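PDB 4HZ2: glutathione S-transferase domain from Xanthobacter autotrophicus, which probably acts as a glutathione-dependent transferase, binding glutathione between an N-terminal thioredoxin-like domain and a helical C-terminal domain. Local coordinates for residues A108-R111 and V112-L116; V129-L133 and K134-R138; D159-E162 and Q163-G167; L204-V207 and D208-A212. All blocks are in the same frame, centred on the assembly; numbering follows the deposited sequence.

Contact 1: A108-R111 and V112-L116; sequences ARTR and VHEWL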
loop_
_atom_site.group_PDB
_atom_site.type_symbol
_atom_site.label_atom_id
_atom_site.label_comp_id
_atom_site.label_asym_id
_atom_site.label_seq_id
_atom_site.Cartn_x
_atom_site.Cartn_y
_atom_site.Cartn_z
ATOM N N ALA B 108 14.096 -11.471 -4.524
ATOM C CA ALA B 108 14.382 -10.061 -4.762
ATOM C C ALA B 108 13.084 -9.295 -5.092
ATOM O O ALA B 108 12.858 -8.169 -4.593
ATOM C CB ALA B 108 15.433 -9.857 -5.857
ATOM N N ARG B 109 12.233 -9.858 -5.933
ATOM C CA ARG B 109 10.966 -9.202 -6.268
ATOM C C ARG B 109 10.100 -9.060 -5.011
ATOM O O ARG B 109 9.440 -8.039 -4.786
ATOM C CB ARG B 109 10.228 -10.035 -7.305
ATOM C CG ARG B 109 8.843 -9.525 -7.605
ATOM C CD ARG B 109 8.879 -8.220 -8.376
ATOM N NE ARG B 109 7.683 -8.090 -9.198
ATOM C CZ ARG B 109 7.599 -8.495 -10.459
ATOM N NH1 ARG B 109 8.647 -9.050 -11.058
ATOM N NH2 ARG B 109 6.463 -8.343 -11.130
ATOM N N THR B 110 10.088 -10.123 -4.198
ATOM C CA THR B 110 9.303 -10.059 -2.968
ATOM C C THR B 110 9.813 -8.966 -2.025
ATOM O O THR B 110 9.008 -8.228 -1.412
ATOM C CB THR B 110 9.255 -11.412 -2.284
ATOM O OG1 THR B 110 8.416 -12.256 -3.066
ATOM C CG2 THR B 110 8.669 -11.308 -0.876
ATOM N N ARG B 111 11.138 -8.842 -1.915
ATOM C CA ARG B 111 11.698 -7.748 -1.103
ATOM C C ARG B 111 11.273 -6.389 -1.640
ATOM O O ARG B 111 10.958 -5.473 -0.859
ATOM C CB ARG B 111 13.218 -7.821 -0.988
ATOM C CG ARG B 111 13.688 -9.063 -0.252
ATOM C CD ARG B 111 13.136 -9.096 1.160
ATOM N NE ARG B 111 13.754 -10.171 1.933
ATOM C CZ ARG B 111 13.135 -10.829 2.906
ATOM N NH1 ARG B 111 11.889 -10.493 3.216
ATOM N NH2 ARG B 111 13.773 -11.805 3.562
ATOM N N VAL B 112 11.244 -6.257 -2.979
ATOM C CA VAL B 112 10.741 -5.026 -3.574
ATOM C C VAL B 112 9.269 -4.788 -3.152
ATOM O O VAL B 112 8.899 -3.693 -2.721
ATOM C CB VAL B 112 10.837 -5.017 -5.123
ATOM C CG1 VAL B 112 10.022 -3.844 -5.681
ATOM C CG2 VAL B 112 12.280 -4.920 -5.579
ATOM N N HIS B 113 8.407 -5.799 -3.315
ATOM C CA HIS B 113 7.000 -5.660 -2.910
ATOM C C HIS B 113 6.874 -5.199 -1.481
ATOM O O HIS B 113 6.037 -4.344 -1.187
ATOM C CB HIS B 113 6.224 -6.974 -3.084
ATOM C CG HIS B 113 6.114 -7.413 -4.506
ATOM N ND1 HIS B 113 6.038 -8.739 -4.867
ATOM C CD2 HIS B 113 5.988 -6.697 -5.665
ATOM C CE1 HIS B 113 5.908 -8.828 -6.187
ATOM N NE2 HIS B 113 5.894 -7.609 -6.694
ATOM N N GLU B 114 7.666 -5.801 -0.586
ATOM C CA GLU B 114 7.601 -5.436 0.843
ATOM C C GLU B 114 7.843 -3.948 1.055
ATOM O O GLU B 114 7.093 -3.284 1.777
ATOM C CB GLU B 114 8.587 -6.266 1.668
ATOM C CG GLU B 114 8.240 -7.734 1.689
ATOM C CD GLU B 114 9.287 -8.543 2.423
ATOM O OE1 GLU B 114 10.392 -7.979 2.652
ATOM O OE2 GLU B 114 9.027 -9.730 2.744
ATOM N N TRP B 115 8.882 -3.414 0.421
ATOM C CA TRP B 115 9.148 -1.984 0.554
ATOM C C TRP B 115 8.021 -1.136 -0.057
ATOM O O TRP B 115 7.718 -0.050 0.459
ATOM C CB TRP B 115 10.501 -1.596 -0.066
ATOM C CG TRP B 115 11.651 -2.075 0.700
ATOM C CD1 TRP B 115 12.635 -2.945 0.275
ATOM C CD2 TRP B 115 12.048 -1.632 2.014
ATOM N NE1 TRP B 115 13.579 -3.120 1.285
ATOM C CE2 TRP B 115 13.262 -2.285 2.328
ATOM C CE3 TRP B 115 11.500 -0.737 2.945
ATOM C CZ2 TRP B 115 13.897 -2.128 3.565
ATOM C CZ3 TRP B 115 12.161 -0.551 4.185
ATOM C CH2 TRP B 115 13.355 -1.247 4.465
ATOM N N LEU B 116 7.417 -1.599 -1.156
ATOM C CA LEU B 116 6.343 -0.799 -1.754
ATOM C C LEU B 116 5.119 -0.740 -0.838
ATOM O O LEU B 116 4.453 0.307 -0.776
ATOM C CB LEU B 116 5.919 -1.379 -3.123
ATOM C CG LEU B 116 6.987 -1.430 -4.218
ATOM C CD1 LEU B 116 6.411 -2.049 -5.483
ATOM C CD2 LEU B 116 7.515 -0.018 -4.526
HETATM O O HOH W 1 4.604 -8.100 -9.090
HETATM O O HOH W 2 5.974 -10.908 -3.187
HETATM O O HOH W 3 11.900 -5.826 2.103
#
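R111 and E114 form an i to i+3 salt bridge on the first turns of helix 107-137, the long helix that opens the all-helical C-terminal domain of the glutathione S-transferase fold. The two side chains run side by side, and R111 NH1 meets E114 OE1 at 3.0 Å from the syn side, 16° out of the carboxylate plane. This is the more open side, yet its polar groups are densely shared: water 3 donates to E114 OE1 at 2.7 Å, R86 of the second subunit bonds the same oxygen, and R111 NH1 also reaches A84 O of the second subunit. Replacing E114 by an alanine would probably leave R111 and R86 of the second subunit without their shared carboxylate and weaken this seam of the dimer.

The rest is tighter. V112 and W115 pack on helix 178-187, with R86 of the second subunit in a cation-pi contact on the indole. R109 CG lies 3.3 Å from H113 CE1, and H113 packs on L93 of both subunits. Water 2 joins H113 ND1, at 2.7 Å, to the hydroxyl of T110, which also bonds H94 of the second subunit. R109 O lies over one face of the imidazole, 3.4 Å above the ring plane and offset toward its rim.

Contact 2: V129-L133 and K134-R138; sequences VARYL and KSWLR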
loop_
_atom_site.group_PDB
_atom_site.type_symbol
_atom_site.label_atom_id
_atom_site.label_comp_id
_atom_site.label_asym_id
_atom_site.label_seq_id
_atom_site.Cartn_x
_atom_site.Cartn_y
_atom_site.Cartn_z
ATOM N N VAL B 129 2.098 13.428 3.697
ATOM C CA VAL B 129 1.040 14.239 4.285
ATOM C C VAL B 129 1.581 15.452 5.059
ATOM O O VAL B 129 1.082 16.570 4.888
ATOM C CB VAL B 129 0.091 13.383 5.142
ATOM C CG1 VAL B 129 -0.928 14.259 5.875
ATOM C CG2 VAL B 129 -0.596 12.347 4.248
ATOM N N ALA B 130 2.603 15.253 5.894
ATOM C CA ALA B 130 3.188 16.382 6.626
ATOM C C ALA B 130 3.769 17.432 5.669
ATOM O O ALA B 130 3.596 18.635 5.870
ATOM C CB ALA B 130 4.259 15.915 7.610
ATOM N N ARG B 131 4.459 16.979 4.625
ATOM C CA ARG B 131 4.968 17.907 3.593
ATOM C C ARG B 131 3.813 18.698 2.932
ATOM O O ARG B 131 3.907 19.914 2.711
ATOM C CB ARG B 131 5.809 17.176 2.546
ATOM C CG ARG B 131 6.061 17.973 1.254
ATOM C CD ARG B 131 7.099 17.211 0.450
ATOM N NE ARG B 131 7.495 17.768 -0.844
ATOM C CZ ARG B 131 6.857 17.540 -1.986
ATOM N NH1 ARG B 131 5.721 16.831 -1.970
ATOM N NH2 ARG B 131 7.340 18.031 -3.141
ATOM N N TYR B 132 2.719 17.997 2.637
ATOM C CA TYR B 132 1.552 18.620 2.044
ATOM C C TYR B 132 0.944 19.697 2.954
ATOM O O TYR B 132 0.730 20.847 2.553
ATOM C CB TYR B 132 0.523 17.553 1.703
ATOM C CG TYR B 132 -0.682 18.098 0.985
ATOM C CD1 TYR B 132 -0.602 18.476 -0.350
ATOM C CD2 TYR B 132 -1.891 18.249 1.639
ATOM C CE1 TYR B 132 -1.705 18.980 -1.012
ATOM C CE2 TYR B 132 -2.996 18.759 0.990
ATOM C CZ TYR B 132 -2.896 19.119 -0.335
ATOM O OH TYR B 132 -3.996 19.619 -0.981
ATOM N N LEU B 133 0.743 19.343 4.225
ATOM C CA LEU B 133 0.114 20.272 5.160
ATOM C C LEU B 133 1.016 21.455 5.515
ATOM O O LEU B 133 0.527 22.572 5.604
ATOM C CB LEU B 133 -0.354 19.564 6.437
ATOM C CG LEU B 133 -1.367 18.429 6.245
ATOM C CD1 LEU B 133 -1.628 17.720 7.569
ATOM C CD2 LEU B 133 -2.676 18.928 5.627
ATOM N N LYS B 134 2.317 21.209 5.721
ATOM C CA LYS B 134 3.269 22.262 6.144
ATOM C C LYS B 134 3.768 23.144 5.003
ATOM O O LYS B 134 3.826 24.377 5.118
ATOM C CB LYS B 134 4.506 21.658 6.788
ATOM C CG LYS B 134 4.306 21.016 8.140
ATOM C CD LYS B 134 5.624 20.396 8.569
ATOM C CE LYS B 134 5.487 19.697 9.903
ATOM N NZ LYS B 134 5.484 20.687 11.018
ATOM N N SER B 135 4.185 22.506 3.923
ATOM C CA SER B 135 4.903 23.215 2.850
ATOM C C SER B 135 4.072 23.449 1.585
ATOM O O SER B 135 4.414 24.303 0.752
ATOM C CB SER B 135 6.195 22.462 2.525
ATOM O OG SER B 135 7.068 22.470 3.665
ATOM N N TRP B 136 2.985 22.707 1.427
ATOM C CA TRP B 136 2.158 22.883 0.234
ATOM C C TRP B 136 0.969 23.789 0.561
ATOM O O TRP B 136 0.821 24.866 -0.024
ATOM C CB TRP B 136 1.692 21.524 -0.285
ATOM C CG TRP B 136 1.077 21.516 -1.655
ATOM C CD1 TRP B 136 0.112 22.370 -2.142
ATOM C CD2 TRP B 136 1.348 20.573 -2.708
ATOM N NE1 TRP B 136 -0.214 22.024 -3.437
ATOM C CE2 TRP B 136 0.527 20.930 -3.811
ATOM C CE3 TRP B 136 2.213 19.470 -2.834
ATOM C CZ2 TRP B 136 0.537 20.207 -5.021
ATOM C CZ3 TRP B 136 2.222 18.754 -4.038
ATOM C CH2 TRP B 136 1.390 19.128 -5.114
ATOM N N LEU B 137 0.156 23.378 1.535
ATOM C CA LEU B 137 -0.986 24.182 1.966
ATOM C C LEU B 137 -0.556 25.278 2.936
ATOM O O LEU B 137 -1.106 26.379 2.923
ATOM C CB LEU B 137 -2.035 23.303 2.654
ATOM C CG LEU B 137 -2.896 22.339 1.843
ATOM C CD1 LEU B 137 -3.915 21.681 2.766
ATOM C CD2 LEU B 137 -3.594 23.063 0.698
ATOM N N ARG B 138 0.421 24.973 3.784
ATOM C CA ARG B 138 0.808 25.882 4.863
ATOM C C ARG B 138 -0.367 26.041 5.827
ATOM O O ARG B 138 -0.807 27.157 6.133
ATOM C CB ARG B 138 1.268 27.229 4.308
ATOM C CG ARG B 138 2.466 27.116 3.382
ATOM C CD ARG B 138 2.714 28.426 2.663
ATOM N NE ARG B 138 3.717 28.291 1.615
ATOM C CZ ARG B 138 4.098 29.292 0.827
ATOM N NH1 ARG B 138 3.555 30.493 0.978
ATOM N NH2 ARG B 138 5.016 29.099 -0.109
#
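Y132 and W136 both carry CG anti to the backbone N (chi1 -176° and -168°), and at a spacing of four residues this sends the two aromatic groups out from the helix together. Y132 CE1, with CD1 beside it, lies over one face of the indole, toward its rim, and Y132 CD1 is 3.7 Å from W136 CG. The planes are turned 49° apart, an oblique pairing that is neither a stack nor an edge-to-face contact. L137, whose CG instead stands anti to the carbonyl carbon, reaches the phenol obliquely, its CD1 3.5 Å from Y132 CE2. Indole and leucine thus meet the phenol from the same side of its plane, and L133 CD2 touches the same L137 methyl at 4.2 Å.

The helix widens here at its end. L137 N donates to Y132 O at 2.8 Å in a nearly straight i+5 bond, the mark of a pi-type turn, whereas W136 N makes weak bonds to R131 O and Y132 O. R138 then leaves helical geometry with a positive phi.

R131 runs beside the indole edge, its NH1 near the ring plane, while it forms a salt bridge with E192 and bonds G30 O. K134 leads away and pairs with D194. W136 also packs on L222 and L226, and its side chain lies about 4 Å from that of S31 in the glutathione site. The chemistry is therefore mixed: an aromatic patch lies, at W136, about 6 Å from a bound glutathione, and the arginine beside it ties the helix end both to E192 and, through G30 O, to the N-terminal domain.

Contact 3: D159-E162 and Q163-G167; sequences DVME and QHLAG
The last turns of helix 144-165, in the helical C-terminal domain, bring L165 back onto M161 one turn earlier. L165 N donates to M161 O at 2.9 Å, and the leucine then folds over that carbonyl, its CB and CG each 3.4 Å from the oxygen. Beyond it the methyl L165 CD1 reaches M161 CB at 4.4 Å, a light apolar contact on the buried face of the helix. Both residues continue from there into W206, and M161 also packs against F118 and L183.

On the outer face, a water takes the place of direct side-chain contact. Water 4 donates to V160 O at 2.8 Å and also to Q163 OE1, at a distance so short, 2.5 Å, that the link it suggests between the glutamine amide and the turn is best taken with caution. V160 and Q163 pack there on A70 of the second subunit. H164 leads elsewhere: its NE2 bonds W170 O, and its ring meets W115 edge-to-face.

E162 looks toward helix 201-211. With CG anti to the backbone N (chi1 176°) and the chain bent at chi2 (81°), its two carboxylate oxygens take the N-H groups of A202 and V203 at the start of that helix, a position where the helix end would favour a negative charge. The backbone of E162 is engaged as well: A166 N reaches its carbonyl oxygen at 2.9 Å, and the next bond, G167 N to H164 O at 3.1 Å, is i+3. The result is a C-terminal helix end joined by a carboxylate to the N-terminus of a neighbouring helix, inside the GST C-terminal helical bundle.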
loop_
_atom_site.group_PDB
_atom_site.type_symbol
_atom_site.label_atom_id
_atom_site.label_comp_id
_atom_site.label_asym_id
_atom_site.label_seq_id
_atom_site.Cartn_x
_atom_site.Cartn_y
_atom_site.Cartn_z
ATOM N N ASP B 159 13.356 5.483 10.765
ATOM C CA ASP B 159 14.188 4.588 11.585
ATOM C C ASP B 159 14.324 3.199 10.921
ATOM O O ASP B 159 15.392 2.576 10.958
ATOM C CB ASP B 159 13.591 4.389 12.987
ATOM C CG ASP B 159 13.713 5.603 13.872
ATOM O OD1 ASP B 159 14.609 6.454 13.633
ATOM O OD2 ASP B 159 12.935 5.653 14.868
ATOM N N VAL B 160 13.237 2.725 10.303
ATOM C CA VAL B 160 13.238 1.420 9.630
ATOM C C VAL B 160 14.212 1.507 8.433
ATOM O O VAL B 160 15.047 0.637 8.202
ATOM C CB VAL B 160 11.820 1.016 9.138
ATOM C CG1 VAL B 160 11.890 -0.159 8.165
ATOM C CG2 VAL B 160 10.906 0.662 10.305
ATOM N N MET B 161 14.102 2.585 7.673
ATOM C CA MET B 161 14.969 2.759 6.501
ATOM C C MET B 161 16.423 2.859 6.946
ATOM O O MET B 161 17.300 2.275 6.343
ATOM C CB MET B 161 14.542 4.011 5.740
ATOM C CG MET B 161 13.172 3.832 5.111
ATOM S SD MET B 161 12.675 5.352 4.280
ATOM C CE MET B 161 13.934 5.442 2.978
ATOM N N GLU B 162 16.665 3.606 8.012
ATOM C CA GLU B 162 18.031 3.791 8.542
ATOM C C GLU B 162 18.657 2.463 8.951
ATOM O O GLU B 162 19.838 2.203 8.666
ATOM C CB GLU B 162 18.026 4.783 9.716
ATOM C CG GLU B 162 19.390 4.973 10.401
ATOM C CD GLU B 162 20.258 5.937 9.605
ATOM O OE1 GLU B 162 19.739 6.534 8.631
ATOM O OE2 GLU B 162 21.444 6.123 9.932
ATOM N N GLN B 163 17.872 1.624 9.614
ATOM C CA GLN B 163 18.357 0.342 10.121
ATOM C C GLN B 163 18.827 -0.519 8.933
ATOM O O GLN B 163 19.850 -1.201 8.989
ATOM C CB GLN B 163 17.204 -0.355 10.867
ATOM C CG GLN B 163 17.567 -1.540 11.735
ATOM C CD GLN B 163 17.758 -2.813 10.926
ATOM O OE1 GLN B 163 17.150 -3.007 9.866
ATOM N NE2 GLN B 163 18.609 -3.685 11.421
ATOM N N HIS B 164 18.073 -0.477 7.833
ATOM C CA HIS B 164 18.428 -1.288 6.698
ATOM C C HIS B 164 19.631 -0.671 5.958
ATOM O O HIS B 164 20.585 -1.366 5.606
ATOM C CB HIS B 164 17.245 -1.384 5.719
ATOM C CG HIS B 164 17.607 -2.092 4.450
ATOM N ND1 HIS B 164 17.374 -3.444 4.254
ATOM C CD2 HIS B 164 18.255 -1.653 3.339
ATOM C CE1 HIS B 164 17.852 -3.800 3.070
ATOM N NE2 HIS B 164 18.410 -2.738 2.507
ATOM N N LEU B 165 19.570 0.636 5.705
ATOM C CA LEU B 165 20.557 1.306 4.849
ATOM C C LEU B 165 21.915 1.532 5.538
ATOM O O LEU B 165 22.906 1.890 4.900
ATOM C CB LEU B 165 19.990 2.639 4.360
ATOM C CG LEU B 165 18.874 2.427 3.289
ATOM C CD1 LEU B 165 18.018 3.675 3.085
ATOM C CD2 LEU B 165 19.387 1.948 1.925
ATOM N N ALA B 166 21.957 1.324 6.851
ATOM C CA ALA B 166 23.235 1.341 7.577
ATOM C C ALA B 166 24.094 0.127 7.188
ATOM O O ALA B 166 25.335 0.173 7.255
ATOM C CB ALA B 166 22.989 1.376 9.089
ATOM N N GLY B 167 23.425 -0.961 6.807
ATOM C CA GLY B 167 24.098 -2.198 6.420
ATOM C C GLY B 167 24.174 -2.527 4.921
ATOM O O GLY B 167 25.067 -3.287 4.503
HETATM O O HOH W 4 15.104 -2.126 8.630
#

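Contact 4: L204-V207 and D208-A212; sequences LAWV and DRVAA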
loop_
_atom_site.group_PDB
_atom_site.type_symbol
_atom_site.label_atom_id
_atom_site.label_comp_id
_atom_site.label_asym_id
_atom_site.label_seq_id
_atom_site.Cartn_x
_atom_site.Cartn_y
_atom_site.Cartn_z
ATOM N N LEU B 204 20.323 9.618 4.587
ATOM C CA LEU B 204 20.836 10.785 3.852
ATOM C C LEU B 204 21.803 10.318 2.768
ATOM O O LEU B 204 21.746 10.788 1.614
ATOM C CB LEU B 204 21.513 11.787 4.787
ATOM C CG LEU B 204 22.128 13.047 4.178
ATOM C CD1 LEU B 204 21.063 13.801 3.403
ATOM C CD2 LEU B 204 22.757 13.932 5.260
ATOM N N ALA B 205 22.665 9.361 3.120
ATOM C CA ALA B 205 23.674 8.856 2.191
ATOM C C ALA B 205 22.995 8.128 1.032
ATOM O O ALA B 205 23.451 8.188 -0.136
ATOM C CB ALA B 205 24.681 7.965 2.913
ATOM N N TRP B 206 21.893 7.455 1.336
ATOM C CA TRP B 206 21.147 6.724 0.313
ATOM C C TRP B 206 20.439 7.732 -0.601
ATOM O O TRP B 206 20.466 7.581 -1.839
ATOM C CB TRP B 206 20.152 5.763 0.984
ATOM C CG TRP B 206 19.071 5.266 0.121
ATOM C CD1 TRP B 206 19.121 4.191 -0.722
ATOM C CD2 TRP B 206 17.739 5.780 0.067
ATOM N NE1 TRP B 206 17.879 4.028 -1.348
ATOM C CE2 TRP B 206 17.016 4.989 -0.872
ATOM C CE3 TRP B 206 17.087 6.845 0.702
ATOM C CZ2 TRP B 206 15.657 5.235 -1.180
ATOM C CZ3 TRP B 206 15.730 7.096 0.400
ATOM C CH2 TRP B 206 15.028 6.291 -0.534
ATOM N N VAL B 207 19.842 8.778 -0.019
ATOM C CA VAL B 207 19.240 9.827 -0.839
ATOM C C VAL B 207 20.270 10.364 -1.852
ATOM O O VAL B 207 19.980 10.462 -3.054
ATOM C CB VAL B 207 18.641 10.986 -0.010
ATOM C CG1 VAL B 207 18.346 12.196 -0.915
ATOM C CG2 VAL B 207 17.398 10.522 0.760
ATOM N N ASP B 208 21.494 10.636 -1.397
ATOM C CA ASP B 208 22.520 11.163 -2.308
ATOM C C ASP B 208 22.902 10.159 -3.398
ATOM O O ASP B 208 23.140 10.535 -4.557
ATOM C CB ASP B 208 23.762 11.630 -1.547
ATOM C CG ASP B 208 23.478 12.834 -0.647
ATOM O OD1 ASP B 208 22.518 13.586 -0.917
ATOM O OD2 ASP B 208 24.219 13.034 0.345
ATOM N N ARG B 209 22.985 8.884 -3.023
ATOM C CA ARG B 209 23.337 7.786 -3.934
ATOM C C ARG B 209 22.280 7.658 -5.017
ATOM O O ARG B 209 22.591 7.525 -6.210
ATOM C CB ARG B 209 23.417 6.491 -3.089
ATOM C CG ARG B 209 23.899 5.216 -3.721
ATOM C CD ARG B 209 23.924 4.141 -2.632
ATOM N NE ARG B 209 24.827 4.514 -1.543
ATOM C CZ ARG B 209 24.527 4.526 -0.245
ATOM N NH1 ARG B 209 23.337 4.137 0.212
ATOM N NH2 ARG B 209 25.457 4.908 0.624
ATOM N N VAL B 210 21.015 7.710 -4.611
ATOM C CA VAL B 210 19.937 7.594 -5.595
ATOM C C VAL B 210 19.941 8.830 -6.493
ATOM O O VAL B 210 19.834 8.711 -7.728
ATOM C CB VAL B 210 18.547 7.394 -4.936
ATOM C CG1 VAL B 210 17.447 7.498 -5.989
ATOM C CG2 VAL B 210 18.489 6.048 -4.218
ATOM N N ALA B 211 20.129 10.005 -5.911
ATOM C CA ALA B 211 20.103 11.253 -6.698
ATOM C C ALA B 211 21.214 11.290 -7.750
ATOM O O ALA B 211 21.090 11.971 -8.774
ATOM C CB ALA B 211 20.194 12.478 -5.785
ATOM N N ALA B 212 22.310 10.576 -7.489
ATOM C CA ALA B 212 23.448 10.573 -8.405
ATOM C C ALA B 212 23.284 9.580 -9.560
ATOM O O ALA B 212 24.081 9.592 -10.515
ATOM C CB ALA B 212 24.737 10.293 -7.649
#
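R209 lies back along its own helix, toward A205 and W206. Its CB sits 3.4 Å from W206 O and equally near A205 O, the carbonyl that its own backbone N bonds. The chain runs out extended and then bends at chi3 (-60°), which lays the guanidinium flat over A205 O: the oxygen is 3.8 Å from its plane, beneath its centre, and within the guanidinium CZ is the atom nearest to it. At the tip the two branches part. NH2 comes to A205 CB, while NH1 lies 3.4 Å from W206 CA, near the plane of the indole at its edge, and bonds P169 O. A leucine in place of R209 would probably leave the P169 carbonyl without this donor and lose the cover over A205 O.

V210 works on the other part of the indole. Its CG2 stands over one face of the five-membered ring, 3.9 Å from the centroid and 24° off the normal, a CH-pi contact, while V210 N bonds W206 O at 2.8 Å. The two side chains point the same way, and W206 NE1 is hydrogen-bonded to D180 OD1.

Helix 201-211 thus fits into the bundle through W206, which packs on L183 and F184 of helix 178-187 and on M161 and L165 of helix 144-165; V207 and V210 also rest on F184.

Overall arrangement
All four contacts lie in the helical C-terminal domain. Contacts 1 and 2 share helix 107-137 but sit on opposite sides of the chain's centre, their centres 29 Å apart. Contacts 1 and 3 both touch the second subunit; contact 2 is nearest to glutathione, with the W136 side chain about 6 Å from a bound molecule, against about 9 Å for E114 and about 10 Å for V160. Contact 3 links the set: W115 CZ2 comes 3.8 Å from H164 ND1, and L165 CD2 lies 3.5 Å from W206 CD1, so it touches both contacts 1 and 4. Contacts 1 and 4 stay about 8 Å apart at their nearest atoms.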